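Local coordinates for protein walker-Type ATPase (Pyrococcus abyssi, PDB 2QEN) that probably binds ATP through a Walker-type P-loop ATPase domain, here holding ADP and magnesium, and is otherwise of unknown function, at residues 29-34 with 192-197; 73-78 with 107-112; 83-88 with 101-106; 116-121 with 160-165; 150-155 with 187-192. The protein carries 1 engineered substitution. All blocks are in the same frame, centred on the assembly; numbering follows the deposited sequence.

Contact 1: 29-34 with 192-197; sequences ENYPLT and GRIAGE
The Tyr31 ring lies with one face over the backbone of Ala195 and Gly196. Ala195 C and Gly196 N sit over this face, Ala195 C offset toward the rim. Tyr31 CD2 comes within 3.5 Å of Gly196 CA. Gly196 has no side chain, which is consistent with the ring lying this close to its CA. Ile194 O meets the ring obliquely, and its hydrogen bond goes to Tyr159 OH. On the far part of the ring, Tyr31 CE1 touches Ile194 CG2 at 3.7 Å. The ring is laid there by a CG anti to the carbonyl carbon (chi1 -55°).

The backbones pair as well. Gly196 N donates to Leu33 O at 2.9 Å, with the N-H in the carbonyl plane. Ala195 CA also approaches Leu33 O, at 3.2 Å, as a CH...O contact. Beside it, Leu33 CD1 packs on Ala195 CB at 4.0 Å. Thr34 and Gly196 form a parallel bridge, and Thr34 OG1 turns to Ser27 OG of helix 18-30. This pairing adds edge strand 196-199 to strand 33-37, the strand leading into the P-loop, in the parallel sheet of a P-loop NTPase.

Contact 2: 73-78 with 107-112; sequences TREELI and EPRKLS
The start of helix 74-84 meets a short 3-10 turn at Pro108 and Arg109, with Glu75 CA and Pro108 CA 5.1 Å apart. Arg74 reaches over from the helix to the carbonyls of this turn. Its chain is bent at chi3 (52°), which brings the guanidinium edge to Arg109 O and Leu111 O; Pro108 O meets the group obliquely. The clearest bond runs from Arg74 NH2 to Arg109 O at 3.0 Å. The acceptor lies near the guanidinium plane, while the donor stands above the carbonyl plane. The bonds of Arg74 NH1 to Pro108 O and Arg109 O are weak, and that to Leu111 O is doubtful, too short and bent.

Glu75 lies alongside Arg109, both side chains pointing the same way. Its CG packs on Pro108 CB at 3.6 Å. The ion pair from Glu75 OE1 to Arg109 NE is long, 3.9 Å, and the carboxylate and guanidinium planes are perpendicular. Glu75 OE2 accepts from a water at 3.0 Å that in turn accepts from Arg109 N. Replacing Glu75 with an alanine would probably leave Arg109 without this nearby negative charge and the water without one of its partners.

On the buried side, Ile78 CG2 rests against Leu111 CD1 at 3.8 Å and also approaches Pro108. Leu113 of helix 113-127 adds to this core beside Ile78. At the helix start, Thr73 OG1 accepts from Glu76 N, and Glu76 OE1 accepts from Thr73 N. These reciprocal bonds form a capping box, a classic helix N-terminal motif, beside the loop that leads into helix 113-127.

Contact 3: 83-88 with 101-106; sequences STISPF and LKFLTL
Leu101 CD1 lies over one face of the Phe88 ring, 4.0 Å from its centroid and 14° off the normal. This is a CH-pi contact, offset toward the rim. The same methyl touches Ile85 CD1 at 3.7 Å, so Leu101 sits against both residues. Leu104 uses its two branches separately. Its CD1 meets Phe88 CB at 3.6 Å, and its CD2 meets Ile85 CG2 at 3.7 Å. Each leucine crosses its partners at about a right angle. Phe88 CG is anti to the backbone N (chi1 -170°), which carries the ring across to Leu101. An alanine in place of Phe88 would probably open a gap beside Leu101 CD1, which would lose its CH-pi contact.

This small apolar core joins the end of helix 74-84 to the loop before helix 113-127, at one flank of the P-loop ATPase domain. Phe103 CZ approaches Ile85 CG2 loosely, at 4.4 Å. Farther out, Ile85 also packs on Leu120 and on Ile58 of strand 57-61. A cis peptide precedes Pro87 in the turn between Ile85 and Phe88. Ser86 OG bonds back to Gln82 O. Gln82 NE2 in turn bonds to the carbonyls of Phe103 and Leu106, tying the loop to the helix.

Contact 4: 116-121 with 160-165; sequences VFRELN and DSLPNL
Leu162 and Leu165 pack against one side of helix 113-127. Leu165 spreads its two methyls over neighbouring residues. Its CD2 meets Phe117 CD2 at 3.8 Å, approaching the ring obliquely, and its CD1 meets Leu120 CB at 3.9 Å. Leu162 CD1 lies near Phe117 CB at 4.0 Å, and its CD2 packs on the Asn121 side chain. Val132 of strand 130-135 touches both Phe117 and Leu120 and continues this apolar layer toward the sheet.

Asn121 closes the polar edge. With its CG anti to the backbone N (chi1 -175°), the amide reaches from the helix into the turn 162-165. Asn121 OD1 sits 3.4 Å from Leu162 CB and accepts from Asn164 N at 2.9 Å. That bond is weak, since the angle at the hydrogen is only 130°. On the other side of the amide, Asn121 ND2 donates to a water at 2.9 Å. The water donates to Asn164 OD1 at 2.8 Å, so the two asparagines are joined both directly and through solvent. Asn164 ND2 bonds to Gly128 O, which steadies the second amide.

Leu162 to Leu165 form a type I beta turn, closed by Leu165 N on Leu162 O. It connects helix 149-161 to strand 165-171. Helix 113-127 thus packs on a helix-to-strand connection of the parallel alpha/beta P-loop fold.

Contact 5: 150-155 with 187-192; sequences ELLALF and ESPLYG
Pro189 and Leu190 make a mainly apolar contact with helix 149-161. Pro189 packs on the helix at Leu152 and Ala153. Its CB sits 3.6 Å from Ala153 CA, and its CD is 3.9 Å from Leu152 CB. Leu190 fits between Leu152 and Phe155. Its CD2 touches Phe155 CB at 3.9 Å, while its CD1 reaches Leu152 CD2 at 4.1 Å. The Leu152 and Leu190 side chains cross at about a right angle. Leu190 CD1 lies near the plane of the Phe155 ring, at its edge. Leu190 CG is anti to the carbonyl carbon (chi1 -77°), which turns both methyls toward the helix, at Leu152 and Phe155. Leu181 of helix 174-181 packs on Leu152 and Leu190 as well.

The hydrogen bonds are internal to the loop. Leu190 N donates to Ser188 OG at 3.2 Å, an ST turn. Ser188 OG also bonds to Leu181 O, so the buried hydroxyl has two partners. Tyr191 N donates to Ser188 O at 2.9 Å and closes a type I beta turn. These bonds hold Pro189 and Leu190 at the head of the turn, facing the helix. A beta turn, with an ST turn inside it, here packs on a helix flanking the central parallel sheet of the P-loop ATPase domain.

How the contacts relate
Contacts 2 to 5 nest within the loop closed by contact 1. Side chains lie about 11 Å apart between Thr34 of contact 1 and ADP-binding Lys44, and likewise between Phe155 of contact 5 and magnesium-binding Asp135. Contacts 1 and 5 share Gly192, and Leu33 CD1 is 4.3 Å from Leu190 CD1. Arg193 NH2 bridges to Asp160 OD2 at 2.8 Å, linking contacts 1 and 4. Contacts 4 and 5 both use helix 149-161, and Phe117 of helix 113-127 packs on its Leu154. Contacts 2 and 3 share helix 74-84, and Leu111 packs on Phe103 and Leu106. Glu119 OE1 probably accepts from Phe103 N, joining contacts 3 and 4. Contacts 2, 3 and 4 lie away from these sites.

Contact 1: 29-34 with 192-197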
# COMPACT_ATOMS: atom_id res chain seq x y z
N GLU A 29 18.91 3.41 6.97
CA GLU A 29 20.22 3.92 7.42
C GLU A 29 20.20 5.38 7.84
O GLU A 29 20.94 5.77 8.74
CB GLU A 29 21.28 3.76 6.32
CG GLU A 29 21.73 2.34 6.09
CD GLU A 29 22.50 2.15 4.79
OE1 GLU A 29 23.08 3.13 4.27
OE2 GLU A 29 22.51 1.00 4.29
N ASN A 30 19.35 6.17 7.20
CA ASN A 30 19.37 7.63 7.40
C ASN A 30 18.35 8.20 8.40
O ASN A 30 18.59 9.25 8.97
CB ASN A 30 19.27 8.34 6.05
CG ASN A 30 20.51 8.15 5.18
OD1 ASN A 30 21.60 7.87 5.68
ND2 ASN A 30 20.35 8.30 3.87
N TYR A 31 17.23 7.50 8.59
CA TYR A 31 16.09 7.99 9.37
C TYR A 31 15.51 6.87 10.22
O TYR A 31 15.47 5.73 9.77
CB TYR A 31 14.98 8.53 8.45
CG TYR A 31 15.44 9.60 7.48
CD1 TYR A 31 15.62 10.92 7.90
CD2 TYR A 31 15.72 9.28 6.16
CE1 TYR A 31 16.06 11.89 7.01
CE2 TYR A 31 16.15 10.24 5.26
CZ TYR A 31 16.32 11.54 5.69
OH TYR A 31 16.76 12.50 4.79
N PRO A 32 15.06 7.19 11.45
CA PRO A 32 14.35 6.20 12.29
C PRO A 32 12.98 5.78 11.70
O PRO A 32 12.49 4.67 11.96
CB PRO A 32 14.16 6.95 13.63
CG PRO A 32 15.19 8.06 13.60
CD PRO A 32 15.24 8.47 12.15
N LEU A 33 12.40 6.67 10.90
CA LEU A 33 11.08 6.50 10.33
C LEU A 33 11.15 6.64 8.79
O LEU A 33 11.72 7.61 8.28
CB LEU A 33 10.15 7.58 10.89
CG LEU A 33 8.66 7.37 11.20
CD1 LEU A 33 7.92 8.71 11.12
CD2 LEU A 33 7.99 6.35 10.35
N THR A 34 10.54 5.69 8.08
CA THR A 34 10.55 5.65 6.60
C THR A 34 9.12 5.47 6.11
O THR A 34 8.37 4.69 6.68
CB THR A 34 11.46 4.49 6.10
OG1 THR A 34 12.81 4.78 6.44
CG2 THR A 34 11.37 4.27 4.59
N GLY A 192 8.13 18.28 13.46
CA GLY A 192 9.56 18.53 13.22
C GLY A 192 10.41 17.30 12.95
O GLY A 192 11.60 17.41 12.67
N ARG A 193 9.81 16.11 13.04
CA ARG A 193 10.56 14.88 12.89
C ARG A 193 10.53 14.43 11.43
O ARG A 193 9.45 14.31 10.84
CB ARG A 193 10.04 13.80 13.85
CG ARG A 193 10.57 13.98 15.28
CD ARG A 193 9.73 13.23 16.28
NE ARG A 193 10.09 13.56 17.67
CZ ARG A 193 9.46 14.46 18.42
NH1 ARG A 193 8.45 15.16 17.94
NH2 ARG A 193 9.86 14.66 19.67
N ILE A 194 11.72 14.22 10.86
CA ILE A 194 11.86 13.93 9.44
C ILE A 194 11.87 12.42 9.15
O ILE A 194 12.62 11.66 9.77
CB ILE A 194 13.10 14.65 8.82
CG1 ILE A 194 12.98 16.17 8.99
CG2 ILE A 194 13.24 14.31 7.35
CD1 ILE A 194 14.27 16.94 8.74
N ALA A 195 11.02 12.03 8.20
CA ALA A 195 10.92 10.64 7.74
C ALA A 195 11.50 10.50 6.33
O ALA A 195 11.36 11.39 5.52
CB ALA A 195 9.45 10.18 7.76
N GLY A 196 12.16 9.38 6.07
CA GLY A 196 12.57 9.07 4.70
C GLY A 196 11.34 8.72 3.87
O GLY A 196 10.29 8.37 4.42
N GLU A 197 11.47 8.83 2.55
CA GLU A 197 10.38 8.50 1.65
C GLU A 197 10.91 7.67 0.51
O GLU A 197 11.81 8.10 -0.22
CB GLU A 197 9.69 9.76 1.09
CG GLU A 197 8.84 10.50 2.11
CD GLU A 197 7.99 11.61 1.51
OE1 GLU A 197 7.98 11.78 0.26
OE2 GLU A 197 7.34 12.33 2.29

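Contact 2: 73-78 with 107-112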
# COMPACT_ATOMS: atom_id res chain seq x y z
N THR A 73 -8.61 -1.13 18.54
CA THR A 73 -8.32 -0.88 19.95
C THR A 73 -6.87 -1.25 20.26
O THR A 73 -6.23 -1.95 19.48
CB THR A 73 -9.23 -1.70 20.89
OG1 THR A 73 -8.92 -3.09 20.78
CG2 THR A 73 -10.71 -1.47 20.56
N ARG A 74 -6.38 -0.75 21.40
CA ARG A 74 -5.07 -1.10 21.96
C ARG A 74 -4.89 -2.62 22.11
O ARG A 74 -3.89 -3.18 21.67
CB ARG A 74 -4.89 -0.41 23.32
CG ARG A 74 -3.51 -0.57 23.96
CD ARG A 74 -3.46 0.00 25.40
NE ARG A 74 -4.54 -0.50 26.26
CZ ARG A 74 -4.48 -1.62 26.99
NH1 ARG A 74 -3.40 -2.39 26.96
NH2 ARG A 74 -5.51 -1.97 27.75
N GLU A 75 -5.87 -3.28 22.71
CA GLU A 75 -5.80 -4.73 22.92
C GLU A 75 -5.64 -5.52 21.62
O GLU A 75 -4.85 -6.46 21.55
CB GLU A 75 -7.02 -5.21 23.70
CG GLU A 75 -7.03 -6.71 23.93
CD GLU A 75 -8.09 -7.14 24.92
OE1 GLU A 75 -8.64 -6.27 25.63
OE2 GLU A 75 -8.36 -8.36 24.99
N GLU A 76 -6.40 -5.14 20.59
CA GLU A 76 -6.34 -5.79 19.28
C GLU A 76 -5.00 -5.60 18.58
O GLU A 76 -4.44 -6.55 18.03
CB GLU A 76 -7.48 -5.28 18.39
CG GLU A 76 -8.83 -5.93 18.68
CD GLU A 76 -10.01 -5.09 18.19
OE1 GLU A 76 -9.78 -4.01 17.61
OE2 GLU A 76 -11.17 -5.52 18.39
N LEU A 77 -4.50 -4.37 18.60
CA LEU A 77 -3.21 -4.05 18.03
C LEU A 77 -2.13 -4.86 18.73
O LEU A 77 -1.29 -5.47 18.08
CB LEU A 77 -2.91 -2.55 18.19
CG LEU A 77 -2.05 -1.80 17.15
CD1 LEU A 77 -1.27 -0.67 17.80
CD2 LEU A 77 -1.11 -2.67 16.32
N ILE A 78 -2.16 -4.86 20.06
CA ILE A 78 -1.15 -5.59 20.83
C ILE A 78 -1.21 -7.11 20.56
O ILE A 78 -0.17 -7.75 20.35
CB ILE A 78 -1.16 -5.21 22.34
CG1 ILE A 78 -0.80 -3.72 22.47
CG2 ILE A 78 -0.18 -6.08 23.13
CD1 ILE A 78 -0.76 -3.19 23.86
N GLU A 107 -1.07 -10.97 28.84
CA GLU A 107 -2.36 -10.69 28.20
C GLU A 107 -2.39 -9.27 27.66
O GLU A 107 -1.98 -8.34 28.35
CB GLU A 107 -3.54 -10.95 29.17
CG GLU A 107 -3.32 -10.44 30.59
CD GLU A 107 -4.43 -10.85 31.56
OE1 GLU A 107 -5.62 -10.83 31.16
OE2 GLU A 107 -4.12 -11.18 32.73
N PRO A 108 -2.86 -9.10 26.40
CA PRO A 108 -2.91 -7.79 25.73
C PRO A 108 -3.59 -6.68 26.54
O PRO A 108 -3.18 -5.52 26.46
CB PRO A 108 -3.70 -8.08 24.45
CG PRO A 108 -3.50 -9.52 24.20
CD PRO A 108 -3.35 -10.18 25.53
N ARG A 109 -4.61 -7.06 27.32
CA ARG A 109 -5.34 -6.16 28.24
C ARG A 109 -4.43 -5.38 29.18
O ARG A 109 -4.74 -4.25 29.55
CB ARG A 109 -6.32 -6.96 29.10
CG ARG A 109 -7.67 -7.23 28.47
CD ARG A 109 -8.64 -7.88 29.45
NE ARG A 109 -9.98 -8.02 28.87
CZ ARG A 109 -11.00 -8.65 29.46
NH1 ARG A 109 -10.85 -9.21 30.65
NH2 ARG A 109 -12.17 -8.72 28.84
N LYS A 110 -3.31 -5.99 29.57
CA LYS A 110 -2.45 -5.44 30.62
C LYS A 110 -1.07 -4.95 30.12
O LYS A 110 -0.15 -4.73 30.93
CB LYS A 110 -2.32 -6.45 31.75
CG LYS A 110 -3.67 -6.77 32.41
CD LYS A 110 -3.54 -7.69 33.62
CE LYS A 110 -4.90 -7.93 34.30
NZ LYS A 110 -5.95 -8.50 33.39
N LEU A 111 -0.93 -4.76 28.81
CA LEU A 111 0.32 -4.27 28.21
C LEU A 111 0.15 -2.86 27.63
O LEU A 111 -0.90 -2.54 27.08
CB LEU A 111 0.82 -5.21 27.10
CG LEU A 111 1.56 -6.51 27.44
CD1 LEU A 111 1.60 -7.46 26.25
CD2 LEU A 111 2.97 -6.23 27.96
N SER A 112 1.19 -2.03 27.74
CA SER A 112 1.23 -0.76 27.02
C SER A 112 2.02 -0.90 25.72
O SER A 112 2.89 -1.77 25.59
CB SER A 112 1.81 0.36 27.90
OG SER A 112 3.22 0.34 27.92
O HOH W 1 -6.26 -9.72 26.69

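Contact 3: 83-88 with 101-106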
# COMPACT_ATOMS: atom_id res chain seq x y z
N SER A 83 0.95 -12.03 17.83
CA SER A 83 0.77 -13.16 16.91
C SER A 83 1.67 -13.08 15.68
O SER A 83 2.01 -14.09 15.09
CB SER A 83 -0.70 -13.33 16.51
OG SER A 83 -1.16 -12.25 15.72
N THR A 84 2.06 -11.87 15.30
CA THR A 84 2.91 -11.69 14.12
C THR A 84 4.37 -12.10 14.38
O THR A 84 5.05 -12.59 13.48
CB THR A 84 2.84 -10.24 13.56
OG1 THR A 84 1.47 -9.93 13.26
CG2 THR A 84 3.62 -10.13 12.27
N ILE A 85 4.83 -11.89 15.60
CA ILE A 85 6.18 -12.29 15.98
C ILE A 85 6.24 -13.72 16.52
O ILE A 85 7.31 -14.22 16.85
CB ILE A 85 6.85 -11.28 16.97
CG1 ILE A 85 8.39 -11.35 16.89
CG2 ILE A 85 6.33 -11.45 18.39
CD1 ILE A 85 9.08 -10.12 17.45
N SER A 86 5.08 -14.38 16.61
CA SER A 86 5.00 -15.77 17.08
C SER A 86 4.86 -16.77 15.91
O SER A 86 4.40 -16.40 14.84
CB SER A 86 3.85 -15.92 18.08
OG SER A 86 4.10 -15.13 19.24
N PRO A 87 5.30 -18.04 16.11
CA PRO A 87 6.09 -18.56 17.24
C PRO A 87 7.46 -17.91 17.28
O PRO A 87 8.18 -17.91 16.28
CB PRO A 87 6.21 -20.07 16.94
CG PRO A 87 5.95 -20.20 15.47
CD PRO A 87 4.99 -19.10 15.12
N PHE A 88 7.81 -17.33 18.42
CA PHE A 88 9.06 -16.60 18.55
C PHE A 88 10.30 -17.50 18.47
O PHE A 88 11.37 -17.04 18.06
CB PHE A 88 9.06 -15.74 19.83
CG PHE A 88 10.23 -14.79 19.91
CD1 PHE A 88 10.56 -13.98 18.82
CD2 PHE A 88 11.01 -14.72 21.05
CE1 PHE A 88 11.64 -13.11 18.88
CE2 PHE A 88 12.09 -13.86 21.12
CZ PHE A 88 12.41 -13.05 20.03
N LEU A 101 11.30 -12.53 24.79
CA LEU A 101 10.39 -11.40 24.89
C LEU A 101 9.36 -11.64 25.98
O LEU A 101 8.55 -12.58 25.88
CB LEU A 101 9.70 -11.12 23.55
CG LEU A 101 10.51 -10.46 22.42
CD1 LEU A 101 9.72 -10.48 21.12
CD2 LEU A 101 10.89 -9.02 22.79
N LYS A 102 9.39 -10.79 27.01
CA LYS A 102 8.44 -10.85 28.12
C LYS A 102 6.98 -10.65 27.68
O LYS A 102 6.09 -11.36 28.15
CB LYS A 102 8.82 -9.83 29.21
CG LYS A 102 7.87 -9.79 30.41
CD LYS A 102 8.57 -9.39 31.71
CE LYS A 102 7.60 -9.52 32.88
NZ LYS A 102 8.29 -9.63 34.21
N PHE A 103 6.75 -9.71 26.77
CA PHE A 103 5.38 -9.30 26.46
C PHE A 103 4.53 -10.42 25.82
O PHE A 103 3.31 -10.33 25.80
CB PHE A 103 5.33 -7.97 25.68
CG PHE A 103 5.54 -8.10 24.19
CD1 PHE A 103 4.46 -8.34 23.33
CD2 PHE A 103 6.81 -7.96 23.64
CE1 PHE A 103 4.65 -8.46 21.95
CE2 PHE A 103 7.01 -8.08 22.26
CZ PHE A 103 5.93 -8.33 21.41
N LEU A 104 5.18 -11.47 25.36
CA LEU A 104 4.49 -12.60 24.74
C LEU A 104 3.76 -13.49 25.74
O LEU A 104 2.79 -14.16 25.37
CB LEU A 104 5.46 -13.45 23.90
CG LEU A 104 6.11 -12.80 22.68
CD1 LEU A 104 6.93 -13.84 21.95
CD2 LEU A 104 5.06 -12.19 21.76
N THR A 105 4.22 -13.49 26.99
CA THR A 105 3.58 -14.23 28.07
C THR A 105 2.36 -13.48 28.60
O THR A 105 1.49 -14.08 29.26
CB THR A 105 4.53 -14.46 29.27
OG1 THR A 105 5.84 -14.79 28.80
CG2 THR A 105 4.03 -15.59 30.16
N LEU A 106 2.31 -12.16 28.31
CA LEU A 106 1.34 -11.26 28.97
C LEU A 106 0.07 -11.07 28.14
O LEU A 106 0.12 -11.02 26.90
CB LEU A 106 1.99 -9.87 29.30
CG LEU A 106 3.26 -9.94 30.23
CD1 LEU A 106 3.65 -8.53 30.82
CD2 LEU A 106 3.02 -10.94 31.41

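Contact 4: 116-121 with 160-165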
# COMPACT_ATOMS: atom_id res chain seq x y z
N VAL A 116 5.95 -2.78 24.96
CA VAL A 116 6.18 -3.68 23.84
C VAL A 116 7.31 -3.19 22.94
O VAL A 116 8.20 -3.96 22.56
CB VAL A 116 4.88 -3.86 22.99
CG1 VAL A 116 5.17 -4.57 21.63
CG2 VAL A 116 3.79 -4.59 23.80
N PHE A 117 7.29 -1.90 22.61
CA PHE A 117 8.29 -1.31 21.73
C PHE A 117 9.69 -1.27 22.34
O PHE A 117 10.67 -1.47 21.62
CB PHE A 117 7.82 0.04 21.18
CG PHE A 117 6.94 -0.09 19.95
CD1 PHE A 117 5.85 -0.97 19.94
CD2 PHE A 117 7.22 0.63 18.79
CE1 PHE A 117 5.03 -1.10 18.79
CE2 PHE A 117 6.41 0.50 17.63
CZ PHE A 117 5.33 -0.37 17.64
N ARG A 118 9.77 -1.04 23.65
CA ARG A 118 11.04 -1.10 24.38
C ARG A 118 11.69 -2.49 24.33
O ARG A 118 12.89 -2.59 24.08
CB ARG A 118 10.86 -0.66 25.85
CG ARG A 118 10.64 0.85 26.02
CD ARG A 118 10.72 1.25 27.50
NE ARG A 118 9.51 0.86 28.22
CZ ARG A 118 8.56 1.70 28.62
NH1 ARG A 118 8.68 3.01 28.39
NH2 ARG A 118 7.48 1.24 29.26
N GLU A 119 10.91 -3.53 24.58
CA GLU A 119 11.39 -4.91 24.41
C GLU A 119 11.88 -5.23 22.99
O GLU A 119 12.89 -5.92 22.82
CB GLU A 119 10.32 -5.91 24.85
CG GLU A 119 10.09 -5.96 26.36
CD GLU A 119 8.98 -6.94 26.77
OE1 GLU A 119 8.95 -8.07 26.23
OE2 GLU A 119 8.15 -6.57 27.64
N LEU A 120 11.19 -4.72 21.97
CA LEU A 120 11.59 -4.91 20.57
C LEU A 120 12.89 -4.18 20.23
O LEU A 120 13.68 -4.67 19.43
CB LEU A 120 10.48 -4.49 19.60
CG LEU A 120 9.22 -5.33 19.59
CD1 LEU A 120 8.21 -4.73 18.60
CD2 LEU A 120 9.53 -6.79 19.25
N ASN A 121 13.08 -3.00 20.82
CA ASN A 121 14.33 -2.25 20.73
C ASN A 121 15.50 -2.98 21.42
O ASN A 121 16.63 -2.96 20.91
CB ASN A 121 14.17 -0.84 21.30
CG ASN A 121 15.41 0.02 21.11
OD1 ASN A 121 15.71 0.46 20.01
ND2 ASN A 121 16.15 0.26 22.20
N ASP A 160 12.90 9.26 18.86
CA ASP A 160 13.86 9.94 19.71
C ASP A 160 14.71 9.00 20.56
O ASP A 160 15.88 9.28 20.83
CB ASP A 160 13.15 10.92 20.65
CG ASP A 160 12.45 12.05 19.92
OD1 ASP A 160 12.84 12.43 18.80
OD2 ASP A 160 11.50 12.60 20.51
N SER A 161 14.12 7.89 21.00
CA SER A 161 14.67 7.12 22.14
C SER A 161 14.95 5.65 21.89
O SER A 161 15.54 5.00 22.76
CB SER A 161 13.73 7.23 23.33
OG SER A 161 13.46 8.58 23.61
N LEU A 162 14.52 5.10 20.76
CA LEU A 162 14.74 3.69 20.46
C LEU A 162 15.62 3.52 19.20
O LEU A 162 15.11 3.21 18.12
CB LEU A 162 13.39 2.94 20.39
CG LEU A 162 12.46 3.04 21.63
CD1 LEU A 162 11.09 2.40 21.38
CD2 LEU A 162 13.10 2.46 22.92
N PRO A 163 16.95 3.76 19.33
CA PRO A 163 17.86 3.77 18.17
C PRO A 163 18.06 2.42 17.47
O PRO A 163 18.51 2.39 16.33
CB PRO A 163 19.19 4.25 18.77
CG PRO A 163 19.10 3.95 20.23
CD PRO A 163 17.65 4.09 20.59
N ASN A 164 17.73 1.32 18.13
CA ASN A 164 17.83 0.02 17.46
C ASN A 164 16.50 -0.46 16.90
O ASN A 164 16.31 -1.64 16.64
CB ASN A 164 18.44 -0.99 18.41
CG ASN A 164 19.83 -0.59 18.82
OD1 ASN A 164 20.01 0.16 19.78
ND2 ASN A 164 20.82 -1.08 18.10
N LEU A 165 15.59 0.49 16.72
CA LEU A 165 14.27 0.17 16.23
C LEU A 165 13.96 1.07 15.03
O LEU A 165 14.13 2.29 15.10
CB LEU A 165 13.26 0.35 17.35
CG LEU A 165 11.89 -0.31 17.20
CD1 LEU A 165 12.04 -1.83 17.28
CD2 LEU A 165 10.95 0.22 18.29
O HOH W 2 18.93 1.15 22.11

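Contact 5: 150-155 with 187-192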
# COMPACT_ATOMS: atom_id res chain seq x y z
N GLU A 150 -2.25 8.45 19.96
CA GLU A 150 -1.43 7.56 20.78
C GLU A 150 -0.37 6.86 19.93
O GLU A 150 0.73 6.61 20.41
CB GLU A 150 -2.28 6.51 21.50
CG GLU A 150 -3.33 7.07 22.45
CD GLU A 150 -4.71 7.23 21.80
OE1 GLU A 150 -4.81 7.29 20.55
OE2 GLU A 150 -5.69 7.30 22.55
N LEU A 151 -0.71 6.55 18.67
CA LEU A 151 0.29 5.95 17.75
C LEU A 151 1.34 6.96 17.30
O LEU A 151 2.51 6.63 17.24
CB LEU A 151 -0.36 5.23 16.56
CG LEU A 151 -0.76 3.79 16.89
CD1 LEU A 151 -1.81 3.32 15.94
CD2 LEU A 151 0.45 2.85 16.87
N LEU A 152 0.91 8.18 17.02
CA LEU A 152 1.85 9.27 16.70
C LEU A 152 2.82 9.53 17.86
O LEU A 152 4.01 9.71 17.64
CB LEU A 152 1.09 10.55 16.34
CG LEU A 152 0.08 10.47 15.19
CD1 LEU A 152 -0.65 11.78 15.04
CD2 LEU A 152 0.75 10.02 13.86
N ALA A 153 2.30 9.54 19.09
CA ALA A 153 3.12 9.68 20.29
C ALA A 153 4.10 8.52 20.44
O ALA A 153 5.28 8.73 20.72
CB ALA A 153 2.23 9.83 21.54
N LEU A 154 3.62 7.29 20.24
CA LEU A 154 4.48 6.12 20.24
C LEU A 154 5.59 6.23 19.21
O LEU A 154 6.74 5.92 19.52
CB LEU A 154 3.65 4.84 19.99
CG LEU A 154 4.39 3.49 19.85
CD1 LEU A 154 5.07 3.04 21.16
CD2 LEU A 154 3.42 2.45 19.37
N PHE A 155 5.25 6.66 17.99
CA PHE A 155 6.24 6.85 16.91
C PHE A 155 7.30 7.93 17.25
O PHE A 155 8.47 7.79 16.88
CB PHE A 155 5.57 7.20 15.58
CG PHE A 155 4.65 6.13 15.03
CD1 PHE A 155 4.82 4.79 15.34
CD2 PHE A 155 3.60 6.48 14.16
CE1 PHE A 155 3.96 3.81 14.82
CE2 PHE A 155 2.75 5.52 13.62
CZ PHE A 155 2.92 4.19 13.94
N GLU A 187 0.73 20.50 16.98
CA GLU A 187 -0.06 19.66 17.87
C GLU A 187 0.30 18.18 17.74
O GLU A 187 0.14 17.40 18.68
CB GLU A 187 -1.55 19.90 17.62
CG GLU A 187 -2.01 21.33 17.94
CD GLU A 187 -1.94 21.66 19.42
OE1 GLU A 187 -2.26 20.76 20.23
OE2 GLU A 187 -1.57 22.80 19.78
N SER A 188 0.80 17.80 16.56
CA SER A 188 1.27 16.44 16.27
C SER A 188 2.51 16.08 17.08
O SER A 188 3.50 16.82 17.07
CB SER A 188 1.58 16.28 14.78
OG SER A 188 2.20 15.03 14.50
N PRO A 189 2.46 14.94 17.80
CA PRO A 189 3.63 14.45 18.52
C PRO A 189 4.85 14.26 17.61
O PRO A 189 5.98 14.33 18.10
CB PRO A 189 3.15 13.11 19.09
CG PRO A 189 1.66 13.30 19.23
CD PRO A 189 1.29 14.06 18.00
N LEU A 190 4.63 14.04 16.31
CA LEU A 190 5.72 13.88 15.36
C LEU A 190 6.25 15.18 14.77
O LEU A 190 7.08 15.16 13.86
CB LEU A 190 5.29 12.94 14.22
CG LEU A 190 5.25 11.44 14.49
CD1 LEU A 190 4.79 10.70 13.25
CD2 LEU A 190 6.61 10.94 14.93
N TYR A 191 5.79 16.32 15.29
CA TYR A 191 6.16 17.62 14.72
C TYR A 191 7.68 17.80 14.62
O TYR A 191 8.41 17.51 15.57
CB TYR A 191 5.54 18.77 15.51
CG TYR A 191 6.04 20.13 15.06
CD1 TYR A 191 5.55 20.72 13.89
CD2 TYR A 191 7.00 20.82 15.79
CE1 TYR A 191 6.00 21.95 13.46
CE2 TYR A 191 7.46 22.07 15.38
CZ TYR A 191 6.96 22.63 14.22
OH TYR A 191 7.41 23.86 13.81
N GLY A 192 8.13 18.28 13.46
CA GLY A 192 9.56 18.53 13.22
C GLY A 192 10.41 17.30 12.95
O GLY A 192 11.60 17.41 12.67